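Local coordinates for uncharacterized HTH-type transcriptional regulator HI_0893 (Haemophilus influenzae, PDB 3QKX), which probably binds cis-regulatory DNA through a predicted helix-turn-helix motif and acts as a TetR-family transcriptional regulator, at residues S65-T70 / P100-N105; E83-M88 / L153-N158; L129-A134 / G138-L143. All coordinates share one frame; numbering follows the deposited sequence.

Contact 1 has its centre about 4 Å from that of the chain but is only partly buried, small and apolar, joining helix 52-72 to helix 100-109. Contacts 2 and 3 lie in the C-terminal, tetracycline-repressor-like part, with their centres about 12 and 22 Å from the chain centre, and both are buried. Contact 2 sets helix 81-98 against the chain leading into helix 154-165 through apolar packing, mainly of side chains, whereas contact 3 adds backbone hydrogen bonds where helix 126-137 ends. The last two meet: Phe130 of contact 3 packs on Gln84, Tyr85 and Met88 of contact 2. Both also touch the second subunit, whereas contact 1 lies within one.

Contact 1 (S65-T70 / P100-N105); sequences SMFMAT and PTILSN
The carbonyl oxygen of Met66 receives two hydrogen bonds from Thr70: the helical one from Thr70 N to Met66 O at 2.9 Å and a shorter one from Thr70 OG1 to Met66 O at 2.7 Å. The two donors arrive from opposite faces of the carbonyl plane, the hydroxyl tilted 32° from it. This bond turns the threonine hydroxyl onto its own helix. The contact across to helix 100-109 is apolar.

Ile102 of that helix supplies it with two branches. With CG1 anti to the carbonyl carbon (chi1 -63°) and the chain bent at chi2 (-70°), Ile102 CD1 comes to 4.4 Å from SE of Met66, a selenomethionine in this crystal. The other branch, Ile102 CG2, lies near the plane of the Phe67 ring at the edge, 4.3 Å from Phe67 CE1. Ile102 thus points between these two side chains. The closest backbone pair, Met66 CA and Ile102 CA, is still 10.1 Å apart, and just 91 Å² is buried, so the side-chain ends span the interval.

Phe67 also packs on Leu106 and Tyr109, and Ile102 on Phe95 and on Asp18 of helix 6-23. The contact therefore sits where the helix that leads on from the helix-turn-helix region, as in other TetR regulators, meets the C-terminal part. Being loose and wholly apolar, it has little directional preference and would probably tolerate small shifts between the helices.

Contact 2 (E83-M88 / L153-N158); sequences EQYRQM and LKTAIN. With SO4 (sulfate ion), chain F.
The two backbones come nearest at Met88 and Leu153, whose CA atoms lie 7.7 Å apart, where the N-terminal half of helix 81-98 meets the chain leading into helix 154-165. Both belong to the all-helical C-terminal part of a TetR-type regulator, and Leu153 fills the interval with both methyls. Leu153 CD1 approaches Met88 CB at 4.1 Å, while Leu153 CD2 rests on the helix backbone, 3.9 Å from Met88 C. Leu153 CG lies 3.9 Å from Tyr85 CE1.

Tyr85 runs past Leu153 in the opposite direction, its CG anti to the backbone N (chi1 171°), which carries the phenol alongside the leucine and brings Leu153 N to the ring edge, in its plane. Tyr85 OH is 3.4 Å from Leu153 N, but the angle is too poor for a hydrogen bond; the hydroxyl is bonded to Ser182 OG on helix 172-184. Asn158 is hydrogen-bonded to Asn158 of the second subunit, placing the contact beside the dimer interface.

The Arg86 side chain starts away from segment 153-158 and is extended from CG to NE. Arg86 NE pairs with Glu176 in a salt bridge, and Arg86 NH1 with Glu83 OE1, through its syn lone pair. Arg86 NH1 also donates to O2 of a sulfate, probably from the crystallisation liquor, and Arg86 NH2 to the sulfate O3 at 2.9 Å.

Contact 3 (L129-A134 / G138-L143); sequences LFCHQA and GLLAEL
A Schellman motif ends helix 126-137, and this contact is the fold-back of the following loop onto the last turns of that helix. Ala134 O is the acceptor at its centre. Leu139 N donates to Ala134 O at 2.9 Å with an N-H...O angle of 165°, close to straight, whereas the bond from Gly138 N to Ala134 O is weak, 3.2 Å long. Gly138 has left the helical conformation with a positive phi of 104°, a conformation well suited to glycine, and this turns the chain so that Leu139 N points back at the helix. Leu139 CB is 3.6 Å from Ala134 O.

After the turn the chain becomes extended at Leu140, whose side chain points back to the helix and supplies the hydrophobic half of the contact. With CG anti to its carbonyl carbon (chi1 -73°), Leu140 CG comes to 3.7 Å from Ala134 CB. The small methyl of Ala134 lets the leucine settle closely there. One turn earlier on the helix, Leu140 CD1 meets Phe130 CE2 at 4.3 Å, approaching that ring obliquely, and also comes within 4.4 Å of Cys131 SG.

Elsewhere, backbone hydrogen bonds tie Leu139 to Lys188 and Ala141 to Ile186, so the loop also holds the C-terminal tail. Trp183 of helix 172-184 packs on both Phe130 and Leu140, and Arg181 of the second subunit on Ala141 and Leu143. Apolar and polar halves thus converge on one residue, Ala134: its oxygen takes the loop's N-H groups while its methyl, Ala134 CB, also lies 3.9 Å from Leu140 CD1.

Contact 1 (S65-T70 / P100-N105)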
loop_
_atom_site.group_PDB
_atom_site.type_symbol
_atom_site.label_atom_id
_atom_site.label_comp_id
_atom_site.label_asym_id
_atom_site.label_seq_id
_atom_site.Cartn_x
_atom_site.Cartn_y
_atom_site.Cartn_z
ATOM N N SER A 65 -3.071 17.418 -4.470
ATOM C CA SER A 65 -4.044 18.072 -5.375
ATOM C C SER A 65 -4.566 17.158 -6.483
ATOM O O SER A 65 -5.765 17.170 -6.780
ATOM C CB SER A 65 -3.439 19.332 -6.038
ATOM O OG SER A 65 -3.285 20.384 -5.107
HETATM N N MSE A 66 -3.672 16.411 -7.119
HETATM C CA MSE A 66 -4.078 15.463 -8.161
HETATM C C MSE A 66 -5.000 14.376 -7.592
HETATM O O MSE A 66 -5.972 13.965 -8.247
HETATM C CB MSE A 66 -2.862 14.790 -8.801
HETATM C CG MSE A 66 -1.936 15.715 -9.553
HETATM SE SE MSE A 66 -0.616 14.679 -10.549
HETATM C CE MSE A 66 -1.203 15.181 -12.357
ATOM N N PHE A 67 -4.680 13.896 -6.392
ATOM C CA PHE A 67 -5.527 12.912 -5.735
ATOM C C PHE A 67 -6.913 13.494 -5.472
ATOM O O PHE A 67 -7.906 12.871 -5.801
ATOM C CB PHE A 67 -4.909 12.411 -4.409
ATOM C CG PHE A 67 -3.602 11.613 -4.559
ATOM C CD1 PHE A 67 -3.119 11.163 -5.808
ATOM C CD2 PHE A 67 -2.889 11.248 -3.407
ATOM C CE1 PHE A 67 -1.937 10.407 -5.891
ATOM C CE2 PHE A 67 -1.703 10.489 -3.489
ATOM C CZ PHE A 67 -1.234 10.073 -4.730
HETATM N N MSE A 68 -6.978 14.693 -4.906
HETATM C CA MSE A 68 -8.278 15.332 -4.623
HETATM C C MSE A 68 -9.077 15.568 -5.914
HETATM O O MSE A 68 -10.288 15.371 -5.944
HETATM C CB MSE A 68 -8.094 16.670 -3.892
HETATM C CG MSE A 68 -7.343 16.588 -2.582
HETATM SE SE MSE A 68 -8.235 15.462 -1.310
HETATM C CE MSE A 68 -8.921 16.977 -0.292
ATOM N N ALA A 69 -8.387 15.972 -6.977
ATOM C CA ALA A 69 -9.045 16.223 -8.261
ATOM C C ALA A 69 -9.582 14.928 -8.858
ATOM O O ALA A 69 -10.617 14.935 -9.527
ATOM C CB ALA A 69 -8.088 16.909 -9.230
ATOM N N THR A 70 -8.889 13.819 -8.596
ATOM C CA THR A 70 -9.304 12.503 -9.082
ATOM C C THR A 70 -10.612 12.043 -8.419
ATOM O O THR A 70 -11.516 11.571 -9.102
ATOM C CB THR A 70 -8.159 11.483 -8.886
ATOM O OG1 THR A 70 -7.035 11.910 -9.672
ATOM C CG2 THR A 70 -8.570 10.052 -9.301
ATOM N N PRO A 100 0.921 5.253 -14.721
ATOM C CA PRO A 100 1.630 4.234 -13.979
ATOM C C PRO A 100 2.870 4.751 -13.229
ATOM O O PRO A 100 3.246 4.188 -12.188
ATOM C CB PRO A 100 2.044 3.237 -15.069
ATOM C CG PRO A 100 2.072 3.986 -16.288
ATOM C CD PRO A 100 1.194 5.183 -16.159
ATOM N N THR A 101 3.493 5.798 -13.762
ATOM C CA THR A 101 4.580 6.501 -13.083
ATOM C C THR A 101 4.120 7.047 -11.712
ATOM O O THR A 101 4.840 6.943 -10.721
ATOM C CB THR A 101 5.152 7.630 -13.998
ATOM O OG1 THR A 101 6.369 8.143 -13.441
ATOM C CG2 THR A 101 4.104 8.782 -14.219
ATOM N N ILE A 102 2.882 7.518 -11.635
ATOM C CA ILE A 102 2.314 7.931 -10.363
ATOM C C ILE A 102 2.113 6.707 -9.472
ATOM O O ILE A 102 2.400 6.743 -8.272
ATOM C CB ILE A 102 0.958 8.682 -10.551
ATOM C CG1 ILE A 102 1.146 9.978 -11.344
ATOM C CG2 ILE A 102 0.308 8.982 -9.213
ATOM C CD1 ILE A 102 1.879 11.042 -10.602
ATOM N N LEU A 103 1.632 5.620 -10.063
ATOM C CA LEU A 103 1.433 4.364 -9.330
ATOM C C LEU A 103 2.745 3.850 -8.686
ATOM O O LEU A 103 2.733 3.465 -7.523
ATOM C CB LEU A 103 0.794 3.299 -10.248
ATOM C CG LEU A 103 0.542 1.917 -9.674
ATOM C CD1 LEU A 103 -0.550 1.980 -8.619
ATOM C CD2 LEU A 103 0.199 0.944 -10.807
ATOM N N SER A 104 3.857 3.867 -9.422
ATOM C CA SER A 104 5.156 3.474 -8.855
ATOM C C SER A 104 5.539 4.322 -7.659
ATOM O O SER A 104 6.016 3.811 -6.659
ATOM C CB SER A 104 6.280 3.602 -9.879
ATOM O OG SER A 104 6.058 2.794 -11.006
ATOM N N ASN A 105 5.352 5.625 -7.774
ATOM C CA ASN A 105 5.811 6.534 -6.734
ATOM C C ASN A 105 4.892 6.603 -5.493
ATOM O O ASN A 105 5.342 7.056 -4.442
ATOM C CB ASN A 105 6.065 7.928 -7.327
ATOM C CG ASN A 105 7.177 7.921 -8.355
ATOM O OD1 ASN A 105 8.073 7.093 -8.299
ATOM N ND2 ASN A 105 7.126 8.853 -9.301
#

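Contact 2 (E83-M88 / L153-N158)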
loop_
_atom_site.group_PDB
_atom_site.type_symbol
_atom_site.label_atom_id
_atom_site.label_comp_id
_atom_site.label_asym_id
_atom_site.label_seq_id
_atom_site.Cartn_x
_atom_site.Cartn_y
_atom_site.Cartn_z
ATOM N N GLU A 83 -23.510 5.012 -6.641
ATOM C CA GLU A 83 -22.956 5.505 -7.906
ATOM C C GLU A 83 -21.903 6.594 -7.695
ATOM O O GLU A 83 -20.945 6.678 -8.474
ATOM C CB GLU A 83 -24.055 6.004 -8.847
ATOM C CG GLU A 83 -25.027 4.904 -9.325
ATOM C CD GLU A 83 -24.346 3.756 -10.124
ATOM O OE1 GLU A 83 -23.208 3.944 -10.651
ATOM O OE2 GLU A 83 -24.964 2.661 -10.209
ATOM N N GLN A 84 -22.064 7.399 -6.644
ATOM C CA GLN A 84 -21.043 8.362 -6.272
ATOM C C GLN A 84 -19.786 7.635 -5.846
ATOM O O GLN A 84 -18.697 8.020 -6.208
ATOM C CB GLN A 84 -21.521 9.288 -5.149
ATOM C CG GLN A 84 -22.639 10.233 -5.562
ATOM C CD GLN A 84 -23.259 10.981 -4.378
ATOM O OE1 GLN A 84 -22.621 11.162 -3.333
ATOM N NE2 GLN A 84 -24.496 11.431 -4.549
ATOM N N TYR A 85 -19.950 6.568 -5.081
ATOM C CA TYR A 85 -18.829 5.757 -4.660
ATOM C C TYR A 85 -18.203 5.024 -5.859
ATOM O O TYR A 85 -17.004 4.986 -5.982
ATOM C CB TYR A 85 -19.248 4.768 -3.578
ATOM C CG TYR A 85 -18.173 3.747 -3.264
ATOM C CD1 TYR A 85 -17.174 4.019 -2.362
ATOM C CD2 TYR A 85 -18.202 2.482 -3.842
ATOM C CE1 TYR A 85 -16.175 3.052 -2.078
ATOM C CE2 TYR A 85 -17.226 1.544 -3.567
ATOM C CZ TYR A 85 -16.217 1.838 -2.693
ATOM O OH TYR A 85 -15.261 0.879 -2.433
ATOM N N ARG A 86 -19.035 4.454 -6.722
ATOM C CA ARG A 86 -18.566 3.757 -7.908
ATOM C C ARG A 86 -17.797 4.683 -8.835
ATOM O O ARG A 86 -16.759 4.311 -9.345
ATOM C CB ARG A 86 -19.751 3.138 -8.636
ATOM C CG ARG A 86 -19.434 2.471 -9.959
ATOM C CD ARG A 86 -20.536 1.523 -10.333
ATOM N NE ARG A 86 -20.384 1.052 -11.693
ATOM C CZ ARG A 86 -20.899 1.624 -12.784
ATOM N NH1 ARG A 86 -21.638 2.744 -12.731
ATOM N NH2 ARG A 86 -20.645 1.076 -13.967
ATOM N N GLN A 87 -18.286 5.898 -9.028
ATOM C CA GLN A 87 -17.543 6.900 -9.811
ATOM C C GLN A 87 -16.169 7.150 -9.207
ATOM O O GLN A 87 -15.187 7.201 -9.925
ATOM C CB GLN A 87 -18.310 8.212 -9.856
ATOM C CG GLN A 87 -17.694 9.308 -10.760
ATOM C CD GLN A 87 -17.704 8.898 -12.206
ATOM O OE1 GLN A 87 -18.755 8.771 -12.796
ATOM N NE2 GLN A 87 -16.537 8.621 -12.760
HETATM N N MSE A 88 -16.116 7.335 -7.892
HETATM C CA MSE A 88 -14.847 7.603 -7.216
HETATM C C MSE A 88 -13.897 6.420 -7.360
HETATM O O MSE A 88 -12.707 6.609 -7.553
HETATM C CB MSE A 88 -15.061 7.937 -5.727
HETATM C CG MSE A 88 -15.537 9.349 -5.484
HETATM SE SE MSE A 88 -15.527 9.801 -3.577
HETATM C CE MSE A 88 -16.979 8.650 -2.949
ATOM N N LEU A 153 -12.666 2.286 -0.759
ATOM C CA LEU A 153 -11.955 2.858 -1.903
ATOM C C LEU A 153 -10.528 2.382 -1.988
ATOM O O LEU A 153 -9.968 2.315 -3.077
ATOM C CB LEU A 153 -11.923 4.380 -1.860
ATOM C CG LEU A 153 -12.950 5.121 -2.666
ATOM C CD1 LEU A 153 -12.564 6.612 -2.705
ATOM C CD2 LEU A 153 -13.035 4.531 -4.044
ATOM N N LYS A 154 -9.935 2.060 -0.841
ATOM C CA LYS A 154 -8.574 1.543 -0.810
ATOM C C LYS A 154 -8.365 0.404 -1.778
ATOM O O LYS A 154 -7.282 0.293 -2.298
ATOM C CB LYS A 154 -8.200 1.110 0.594
ATOM C CG LYS A 154 -6.764 0.660 0.799
ATOM C CD LYS A 154 -5.749 1.690 0.382
ATOM C CE LYS A 154 -4.352 1.314 0.850
ATOM N NZ LYS A 154 -3.309 2.274 0.378
ATOM N N THR A 155 -9.392 -0.428 -2.020
ATOM C CA THR A 155 -9.289 -1.558 -2.959
ATOM C C THR A 155 -8.858 -1.116 -4.368
ATOM O O THR A 155 -8.038 -1.766 -5.007
ATOM C CB THR A 155 -10.615 -2.337 -3.071
ATOM O OG1 THR A 155 -11.705 -1.423 -3.328
ATOM C CG2 THR A 155 -10.888 -3.155 -1.792
ATOM N N ALA A 156 -9.363 0.032 -4.805
ATOM C CA ALA A 156 -9.006 0.577 -6.106
ATOM C C ALA A 156 -7.508 0.749 -6.214
ATOM O O ALA A 156 -6.900 0.307 -7.204
ATOM C CB ALA A 156 -9.692 1.855 -6.336
ATOM N N ILE A 157 -6.898 1.272 -5.157
ATOM C CA ILE A 157 -5.455 1.509 -5.142
ATOM C C ILE A 157 -4.689 0.205 -5.045
ATOM O O ILE A 157 -3.683 0.032 -5.710
ATOM C CB ILE A 157 -5.026 2.434 -3.976
ATOM C CG1 ILE A 157 -5.727 3.796 -4.084
ATOM C CG2 ILE A 157 -3.507 2.602 -3.961
ATOM C CD1 ILE A 157 -5.711 4.625 -2.800
ATOM N N ASN A 158 -5.148 -0.705 -4.198
ATOM C CA ASN A 158 -4.464 -1.970 -4.005
ATOM C C ASN A 158 -4.537 -2.856 -5.278
ATOM O O ASN A 158 -3.572 -3.582 -5.612
ATOM C CB ASN A 158 -5.038 -2.723 -2.766
ATOM C CG ASN A 158 -4.484 -2.188 -1.418
ATOM O OD1 ASN A 158 -3.456 -1.542 -1.384
ATOM N ND2 ASN A 158 -5.175 -2.485 -0.316
HETATM S S SO4 F . -22.221 3.239 -16.265
HETATM O O1 SO4 F . -22.111 4.635 -15.826
HETATM O O2 SO4 F . -23.038 2.458 -15.333
HETATM O O3 SO4 F . -20.875 2.666 -16.369
HETATM O O4 SO4 F . -22.857 3.173 -17.577
#

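Contact 3 (L129-A134 / G138-L143)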
loop_
_atom_site.group_PDB
_atom_site.type_symbol
_atom_site.label_atom_id
_atom_site.label_comp_id
_atom_site.label_asym_id
_atom_site.label_seq_id
_atom_site.Cartn_x
_atom_site.Cartn_y
_atom_site.Cartn_z
ATOM N N LEU A 129 -16.526 14.424 2.740
ATOM C CA LEU A 129 -17.849 15.002 2.482
ATOM C C LEU A 129 -18.857 13.927 2.149
ATOM O O LEU A 129 -19.992 13.957 2.636
ATOM C CB LEU A 129 -17.812 15.999 1.317
ATOM C CG LEU A 129 -17.099 17.353 1.484
ATOM C CD1 LEU A 129 -17.333 18.225 0.239
ATOM C CD2 LEU A 129 -17.544 18.089 2.731
ATOM N N PHE A 130 -18.451 12.993 1.305
ATOM C CA PHE A 130 -19.317 11.906 0.911
ATOM C C PHE A 130 -19.722 11.069 2.124
ATOM O O PHE A 130 -20.887 10.733 2.276
ATOM C CB PHE A 130 -18.622 11.038 -0.125
ATOM C CG PHE A 130 -19.284 9.703 -0.350
ATOM C CD1 PHE A 130 -20.355 9.593 -1.220
ATOM C CD2 PHE A 130 -18.824 8.553 0.302
ATOM C CE1 PHE A 130 -20.977 8.375 -1.447
ATOM C CE2 PHE A 130 -19.434 7.306 0.067
ATOM C CZ PHE A 130 -20.522 7.224 -0.805
ATOM N N CYS A 131 -18.748 10.732 2.968
ATOM C CA CYS A 131 -19.005 10.000 4.204
ATOM C C CYS A 131 -20.001 10.716 5.067
ATOM O O CYS A 131 -20.882 10.077 5.607
ATOM C CB CYS A 131 -17.716 9.755 4.984
ATOM S SG CYS A 131 -16.667 8.505 4.214
ATOM N N HIS A 132 -19.889 12.042 5.173
ATOM C CA HIS A 132 -20.789 12.819 6.010
ATOM C C HIS A 132 -22.234 12.759 5.487
ATOM O O HIS A 132 -23.159 12.519 6.268
ATOM C CB HIS A 132 -20.314 14.275 6.130
ATOM C CG HIS A 132 -21.103 15.094 7.114
ATOM N ND1 HIS A 132 -21.295 14.708 8.429
ATOM C CD2 HIS A 132 -21.733 16.294 6.981
ATOM C CE1 HIS A 132 -22.015 15.628 9.057
ATOM N NE2 HIS A 132 -22.296 16.599 8.202
ATOM N N GLN A 133 -22.411 12.948 4.177
ATOM C CA GLN A 133 -23.749 12.928 3.566
ATOM C C GLN A 133 -24.365 11.525 3.609
ATOM O O GLN A 133 -25.537 11.366 3.970
ATOM C CB GLN A 133 -23.716 13.437 2.105
ATOM C CG GLN A 133 -23.439 14.939 1.936
ATOM C CD GLN A 133 -24.438 15.834 2.694
ATOM O OE1 GLN A 133 -24.065 16.875 3.244
ATOM N NE2 GLN A 133 -25.709 15.414 2.738
ATOM N N ALA A 134 -23.569 10.516 3.258
ATOM C CA ALA A 134 -24.029 9.137 3.296
ATOM C C ALA A 134 -24.320 8.663 4.737
ATOM O O ALA A 134 -25.262 7.900 4.953
ATOM C CB ALA A 134 -23.017 8.208 2.597
ATOM N N GLY A 138 -28.050 7.704 6.457
ATOM C CA GLY A 138 -28.223 6.447 7.174
ATOM C C GLY A 138 -27.644 5.235 6.471
ATOM O O GLY A 138 -27.969 4.136 6.844
ATOM N N LEU A 139 -26.754 5.434 5.498
ATOM C CA LEU A 139 -26.285 4.331 4.610
ATOM C C LEU A 139 -25.062 3.578 5.075
ATOM O O LEU A 139 -24.926 2.380 4.747
ATOM C CB LEU A 139 -25.940 4.841 3.220
ATOM C CG LEU A 139 -27.099 4.894 2.261
ATOM C CD1 LEU A 139 -28.022 6.029 2.678
ATOM C CD2 LEU A 139 -26.583 5.074 0.876
ATOM N N LEU A 140 -24.156 4.279 5.779
ATOM C CA LEU A 140 -22.814 3.803 6.032
ATOM C C LEU A 140 -22.591 3.430 7.484
ATOM O O LEU A 140 -23.270 3.936 8.351
ATOM C CB LEU A 140 -21.812 4.889 5.656
ATOM C CG LEU A 140 -21.562 5.193 4.181
ATOM C CD1 LEU A 140 -20.262 5.961 4.078
ATOM C CD2 LEU A 140 -21.501 3.948 3.343
ATOM N N ALA A 141 -21.587 2.582 7.739
ATOM C CA ALA A 141 -21.172 2.243 9.110
ATOM C C ALA A 141 -20.712 3.473 9.878
ATOM O O ALA A 141 -20.154 4.385 9.290
ATOM C CB ALA A 141 -20.065 1.221 9.079
ATOM N N GLU A 142 -20.949 3.499 11.192
ATOM C CA GLU A 142 -20.430 4.577 12.056
ATOM C C GLU A 142 -18.968 4.268 12.487
ATOM O O GLU A 142 -18.686 3.912 13.622
ATOM C CB GLU A 142 -21.377 4.857 13.255
ATOM C CG GLU A 142 -22.554 5.884 12.906
ATOM C CD GLU A 142 -23.414 6.287 14.134
ATOM N N LEU A 143 -18.072 4.391 11.515
ATOM C CA LEU A 143 -16.637 4.230 11.677
ATOM C C LEU A 143 -16.001 5.487 11.124
ATOM O O LEU A 143 -16.573 6.126 10.233
ATOM C CB LEU A 143 -16.159 3.018 10.877
ATOM C CG LEU A 143 -16.661 1.665 11.382
ATOM C CD1 LEU A 143 -16.492 0.586 10.340
ATOM C CD2 LEU A 143 -15.943 1.308 12.692
#